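Local structure of sylvaticin (Pythium sylvaticum, 2POS) at residues A[61-64]-A[65-68]; A[72-76]-A[77-81]. The protein is a secreted alpha-elicitin-like protein that, as in related elicitins, probably binds sterols and may provoke defence responses in plants. All blocks are in the same frame, centred on the assembly; numbering follows the deposited sequence.

Contact 1 of 2, residues A[61-64]-A[65-68]; sequences DAIK and ALNP
Leu66 and Pro68 fold back over Ile63 where helix 54-64 ends and gives way to a type I beta turn running from Lys64 to Asn67. The CD1 methyl of Leu66 approaches Ile63 CG2 at 4.4 Å, and the ring carbon CG of Pro68 comes to 4.5 Å from the same Ile63 CG2, so one methyl serves both residues on the inner side of the turn. Leu66 reaches back because its CG is anti to its own carbonyl carbon (chi1 -47°); the branch then rests against the carbonyls of Ala62 and Ile63, with CG 3.3 Å from Ala62 O. CD1 leans toward Ile63 and CD2 toward Ala62. These apolar groups continue inward to Leu18 and to Val82 and Val86 of helix 82-92 on the Ile63 side, and to Leu15 and Pro17 beside Leu66.

Three backbone bonds close the helix end. Ala65 N donates to Asp61 O at 3.1 Å, the last helical step, after which the bonds shorten in span: Leu66 N reaches Ile63 O at 3.0 Å and Asn67 N reaches Lys64 O at 2.9 Å. The Leu66 donor stands 62° out of the Ile63 carbonyl plane. Pro68 has no N-H to offer, and its ring CD is set 3.3 Å from Ile63 O instead. Asn67, just before the proline, takes a positive phi of 53°, which turns the chain out of the helix, and its own carbonyl accepts from Lys14 NZ.

On the outer side the Lys64 chain is fully extended and slants back across the helix end, touching Val86. Asn67 has its OD1 on the side of Lys64 O, and one water donates to both, 2.7 Å from Asn67 OD1.

Contact 2 of 2, residues A[72-76]-A[77-81]; sequences ILVFG and DVRLN
Ile72 sets its CG2 methyl over one face of the Arg79 guanidinium, centred on it and 3.7 Å from CZ. The arginine chain is bent at chi3 (50°), which brings the flat group back across the isoleucine, while its NH1 lies 3.9 Å from Val74 CG2 and forms a salt bridge with Glu6. On the opposite sheet face from Arg79, Leu73 and Leu80 lie side by side, CB of Leu73 4.0 Å from CD2 of Leu80, in a buried layer extended by Phe12 and Tyr41. Their backbones are paired both ways, Leu73 N to Leu80 O being 2.7 Å.

This is a beta hairpin with a two-residue loop, strands 73-75 and 78-80 joined by a type II' turn through Gly76 and Asp77; Gly76 has the positive phi such a turn needs.

Packing thins toward the turn. The side chains of Phe75 and Val78 come no closer than CB to CB, 4.4 Å, since the ring of Phe75 leads away to Pro37 and Pro38, and Asp77 is exposed. Phe75 N still bonds Val78 O at 2.8 Å, almost straight at 175°. At the opposite, buried end, Asn81 ND2 bonds Asp70 OD1 and Glu2 O, and its OD1 caps Lys84 N.

Followed from the N terminus, the chain leaves helix 54-64 through contact 1, which closes a tight turn at the helix end, and only afterwards enters contact 2, which closes the hairpin. The two come in series, neither nesting nor crossing, and their centres are about 17 Å apart with no direct touch. The short linker between them holds Asp70 and Cys71, the latter joined to Cys7 by a disulfide that ties this region to the N-terminal part; backbone hydrogen bonds of Ile72 with Lys5 and Cys7 strengthen that tie at the start of contact 2. Helix 82-92, which begins right after Asn81, packs back against contact 1 and so relates the two.

Contact 1 of 2, residues A[61-64]-A[65-68]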
ATOM      1  N   ASP A  61      -8.522  -0.955  -2.188  1.00 14.30           N
ATOM      2  CA  ASP A  61      -9.214  -1.417  -3.389  1.00 15.28           C
ATOM      3  C   ASP A  61      -8.713  -0.690  -4.643  1.00 14.60           C
ATOM      4  O   ASP A  61      -8.593  -1.299  -5.712  1.00 14.62           O
ATOM      5  CB  ASP A  61     -10.734  -1.279  -3.238  1.00 16.06           C
ATOM      6  CG  ASP A  61     -11.318  -2.270  -2.241  1.00 20.71           C
ATOM      7  OD1 ASP A  61     -10.593  -3.183  -1.796  1.00 25.67           O
ATOM      8  OD2 ASP A  61     -12.510  -2.133  -1.896  1.00 25.97           O
ATOM      9  N   ALA A  62      -8.410   0.603  -4.511  1.00 14.10           N
ATOM     10  CA  ALA A  62      -7.864   1.385  -5.626  1.00 13.76           C
ATOM     11  C   ALA A  62      -6.470   0.891  -6.043  1.00 13.64           C
ATOM     12  O   ALA A  62      -6.132   0.906  -7.231  1.00 14.15           O
ATOM     13  CB  ALA A  62      -7.833   2.866  -5.280  1.00 13.79           C
ATOM     14  N   ILE A  63      -5.674   0.441  -5.073  1.00 13.07           N
ATOM     15  CA  ILE A  63      -4.369  -0.156  -5.382  1.00 13.00           C
ATOM     16  C   ILE A  63      -4.544  -1.511  -6.069  1.00 13.47           C
ATOM     17  O   ILE A  63      -3.842  -1.820  -7.036  1.00 13.84           O
ATOM     18  CB  ILE A  63      -3.450  -0.273  -4.128  1.00 13.12           C
ATOM     19  CG1 ILE A  63      -3.230   1.112  -3.510  1.00 12.42           C
ATOM     20  CG2 ILE A  63      -2.100  -0.871  -4.515  1.00 12.66           C
ATOM     21  CD1 ILE A  63      -2.708   1.118  -2.064  1.00 13.31           C
ATOM     22  N   LYS A  64      -5.480  -2.319  -5.578  1.00 14.23           N
ATOM     23  CA  LYS A  64      -5.773  -3.596  -6.224  1.00 15.11           C
ATOM     24  C   LYS A  64      -6.085  -3.400  -7.707  1.00 15.42           C
ATOM     25  O   LYS A  64      -5.631  -4.175  -8.547  1.00 15.84           O
ATOM     26  CB  LYS A  64      -6.945  -4.298  -5.548  1.00 15.54           C
ATOM     27  CG  LYS A  64      -6.597  -4.964  -4.251  1.00 17.14           C
ATOM     28  CD  LYS A  64      -7.822  -5.651  -3.686  1.00 19.58           C
ATOM     29  CE  LYS A  64      -7.490  -6.350  -2.394  1.00 22.74           C
ATOM     30  NZ  LYS A  64      -8.716  -6.925  -1.787  1.00 25.72           N
ATOM     31  N   ALA A  65      -6.857  -2.354  -8.010  1.00 15.94           N
ATOM     32  CA  ALA A  65      -7.285  -2.037  -9.380  1.00 15.89           C
ATOM     33  C   ALA A  65      -6.129  -1.693 -10.332  1.00 16.07           C
ATOM     34  O   ALA A  65      -6.287  -1.740 -11.561  1.00 16.68           O
ATOM     35  CB  ALA A  65      -8.318  -0.901  -9.355  1.00 15.92           C
ATOM     36  N   LEU A  66      -4.973  -1.350  -9.763  1.00 15.66           N
ATOM     37  CA  LEU A  66      -3.763  -1.073 -10.543  1.00 15.43           C
ATOM     38  C   LEU A  66      -3.032  -2.345 -10.951  1.00 15.14           C
ATOM     39  O   LEU A  66      -2.045  -2.290 -11.679  1.00 14.93           O
ATOM     40  CB  LEU A  66      -2.790  -0.213  -9.740  1.00 15.80           C
ATOM     41  CG  LEU A  66      -3.324   1.020  -9.021  1.00 17.18           C
ATOM     42  CD1 LEU A  66      -2.222   1.565  -8.136  1.00 18.91           C
ATOM     43  CD2 LEU A  66      -3.803   2.063 -10.015  1.00 19.42           C
ATOM     44  N   ASN A  67      -3.505  -3.482 -10.457  1.00 14.91           N
ATOM     45  CA  ASN A  67      -2.869  -4.775 -10.724  1.00 15.02           C
ATOM     46  C   ASN A  67      -1.377  -4.806 -10.398  1.00 14.53           C
ATOM     47  O   ASN A  67      -0.557  -5.070 -11.281  1.00 14.83           O
ATOM     48  CB  ASN A  67      -3.137  -5.213 -12.164  1.00 14.68           C
ATOM     49  CG  ASN A  67      -4.603  -5.440 -12.418  1.00 17.10           C
ATOM     50  OD1 ASN A  67      -5.286  -6.084 -11.617  1.00 19.77           O
ATOM     51  ND2 ASN A  67      -5.112  -4.890 -13.515  1.00 18.18           N
ATOM     52  N   PRO A  68      -1.022  -4.554  -9.122  1.00 14.37           N
ATOM     53  CA  PRO A  68       0.379  -4.580  -8.713  1.00 14.39           C
ATOM     54  C   PRO A  68       0.955  -5.983  -8.864  1.00 14.60           C
ATOM     55  O   PRO A  68       0.245  -6.967  -8.639  1.00 14.71           O
ATOM     56  CB  PRO A  68       0.317  -4.195  -7.231  1.00 14.29           C
ATOM     57  CG  PRO A  68      -1.052  -4.555  -6.798  1.00 14.34           C
ATOM     58  CD  PRO A  68      -1.916  -4.270  -7.984  1.00 14.41           C
TER
HETATM   59  O   HOH W   1      -7.643  -5.586 -10.364  1.00 40.66           O

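Contact 2 of 2, residues A[72-76]-A[77-81]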
ATOM      1  N   ILE A  72       9.115  -7.482  -5.030  1.00 14.27           N
ATOM      2  CA  ILE A  72       9.551  -6.539  -4.012  1.00 14.63           C
ATOM      3  C   ILE A  72       9.868  -5.189  -4.643  1.00 15.18           C
ATOM      4  O   ILE A  72      10.765  -5.073  -5.479  1.00 14.99           O
ATOM      5  CB  ILE A  72      10.774  -7.086  -3.222  1.00 14.22           C
ATOM      6  CG1 ILE A  72      10.384  -8.340  -2.418  1.00 14.43           C
ATOM      7  CG2 ILE A  72      11.380  -6.002  -2.331  1.00 14.85           C
ATOM      8  CD1 ILE A  72       9.464  -8.075  -1.217  1.00 14.35           C
ATOM      9  N   LEU A  73       9.089  -4.186  -4.247  1.00 15.63           N
ATOM     10  CA  LEU A  73       9.332  -2.796  -4.607  1.00 16.48           C
ATOM     11  C   LEU A  73      10.366  -2.207  -3.653  1.00 16.75           C
ATOM     12  O   LEU A  73      10.176  -2.224  -2.434  1.00 16.79           O
ATOM     13  CB  LEU A  73       8.020  -2.014  -4.526  1.00 16.49           C
ATOM     14  CG  LEU A  73       7.954  -0.595  -5.093  1.00 17.33           C
ATOM     15  CD1 LEU A  73       8.136  -0.618  -6.608  1.00 18.99           C
ATOM     16  CD2 LEU A  73       6.626   0.034  -4.730  1.00 17.95           C
ATOM     17  N   VAL A  74      11.458  -1.705  -4.229  1.00 17.18           N
ATOM     18  CA  VAL A  74      12.588  -1.172  -3.473  1.00 17.82           C
ATOM     19  C   VAL A  74      12.606   0.348  -3.593  1.00 18.15           C
ATOM     20  O   VAL A  74      12.765   0.878  -4.691  1.00 18.25           O
ATOM     21  CB  VAL A  74      13.925  -1.753  -4.000  1.00 17.95           C
ATOM     22  CG1 VAL A  74      15.122  -1.136  -3.270  1.00 18.30           C
ATOM     23  CG2 VAL A  74      13.937  -3.258  -3.854  1.00 18.46           C
ATOM     24  N   PHE A  75      12.457   1.027  -2.458  1.00 18.45           N
ATOM     25  CA  PHE A  75      12.483   2.489  -2.401  1.00 19.07           C
ATOM     26  C   PHE A  75      13.465   2.910  -1.312  1.00 19.31           C
ATOM     27  O   PHE A  75      13.096   3.044  -0.142  1.00 19.02           O
ATOM     28  CB  PHE A  75      11.071   3.045  -2.142  1.00 19.29           C
ATOM     29  CG  PHE A  75      10.994   4.545  -2.184  1.00 20.91           C
ATOM     30  CD1 PHE A  75      10.969   5.216  -3.396  1.00 21.73           C
ATOM     31  CD2 PHE A  75      10.950   5.284  -1.011  1.00 22.12           C
ATOM     32  CE1 PHE A  75      10.907   6.604  -3.440  1.00 22.00           C
ATOM     33  CE2 PHE A  75      10.889   6.670  -1.041  1.00 23.43           C
ATOM     34  CZ  PHE A  75      10.869   7.332  -2.257  1.00 21.54           C
ATOM     35  N   GLY A  76      14.727   3.104  -1.696  1.00 19.25           N
ATOM     36  CA  GLY A  76      15.800   3.255  -0.709  1.00 19.58           C
ATOM     37  C   GLY A  76      15.928   1.986   0.116  1.00 19.88           C
ATOM     38  O   GLY A  76      16.061   0.893  -0.437  1.00 19.65           O
ATOM     39  N   ASP A  77      15.863   2.124   1.437  1.00 19.81           N
ATOM     40  CA  ASP A  77      15.903   0.983   2.349  1.00 20.12           C
ATOM     41  C   ASP A  77      14.537   0.341   2.570  1.00 19.62           C
ATOM     42  O   ASP A  77      14.432  -0.706   3.219  1.00 20.16           O
ATOM     43  CB  ASP A  77      16.519   1.400   3.684  1.00 20.36           C
ATOM     44  CG  ASP A  77      18.008   1.571   3.593  1.00 22.08           C
ATOM     45  OD1 ASP A  77      18.566   1.211   2.533  1.00 22.20           O
ATOM     46  OD2 ASP A  77      18.627   2.057   4.566  1.00 24.58           O
ATOM     47  N   VAL A  78      13.499   0.973   2.026  1.00 18.91           N
ATOM     48  CA  VAL A  78      12.137   0.459   2.130  1.00 18.56           C
ATOM     49  C   VAL A  78      11.933  -0.636   1.092  1.00 18.21           C
ATOM     50  O   VAL A  78      12.232  -0.451  -0.093  1.00 18.08           O
ATOM     51  CB  VAL A  78      11.083   1.576   1.954  1.00 18.07           C
ATOM     52  CG1 VAL A  78       9.662   0.988   1.917  1.00 18.51           C
ATOM     53  CG2 VAL A  78      11.217   2.604   3.069  1.00 18.11           C
ATOM     54  N   ARG A  79      11.452  -1.783   1.562  1.00 17.90           N
ATOM     55  CA  ARG A  79      11.168  -2.917   0.699  1.00 18.15           C
ATOM     56  C   ARG A  79       9.803  -3.466   1.060  1.00 17.87           C
ATOM     57  O   ARG A  79       9.547  -3.809   2.214  1.00 18.31           O
ATOM     58  CB  ARG A  79      12.229  -4.008   0.873  1.00 18.89           C
ATOM     59  CG  ARG A  79      13.631  -3.607   0.454  1.00 20.41           C
ATOM     60  CD  ARG A  79      14.652  -4.611   0.969  1.00 23.74           C
ATOM     61  NE  ARG A  79      14.281  -5.989   0.648  1.00 26.71           N
ATOM     62  CZ  ARG A  79      14.579  -6.610  -0.490  1.00 27.23           C
ATOM     63  NH1 ARG A  79      15.266  -5.983  -1.439  1.00 28.14           N
ATOM     64  NH2 ARG A  79      14.192  -7.865  -0.676  1.00 27.87           N
ATOM     65  N   LEU A  80       8.912  -3.522   0.079  1.00 16.69           N
ATOM     66  CA  LEU A  80       7.616  -4.139   0.311  1.00 16.30           C
ATOM     67  C   LEU A  80       7.080  -4.757  -0.964  1.00 15.25           C
ATOM     68  O   LEU A  80       7.419  -4.344  -2.073  1.00 15.32           O
ATOM     69  CB  LEU A  80       6.604  -3.133   0.865  1.00 16.79           C
ATOM     70  CG  LEU A  80       5.914  -2.207  -0.152  1.00 17.54           C
ATOM     71  CD1 LEU A  80       4.727  -1.499   0.482  1.00 20.44           C
ATOM     72  CD2 LEU A  80       6.903  -1.212  -0.750  1.00 20.57           C
ATOM     73  N   ASN A  81       6.246  -5.765  -0.777  1.00 13.92           N
ATOM     74  CA  ASN A  81       5.491  -6.367  -1.851  1.00 12.66           C
ATOM     75  C   ASN A  81       4.082  -5.774  -1.801  1.00 12.40           C
ATOM     76  O   ASN A  81       3.298  -6.082  -0.907  1.00 11.99           O
ATOM     77  CB  ASN A  81       5.467  -7.877  -1.635  1.00 12.39           C
ATOM     78  CG  ASN A  81       4.753  -8.623  -2.736  1.00 12.36           C
ATOM     79  OD1 ASN A  81       3.716  -8.184  -3.236  1.00 12.29           O
ATOM     80  ND2 ASN A  81       5.295  -9.785  -3.104  1.00 12.57           N
TER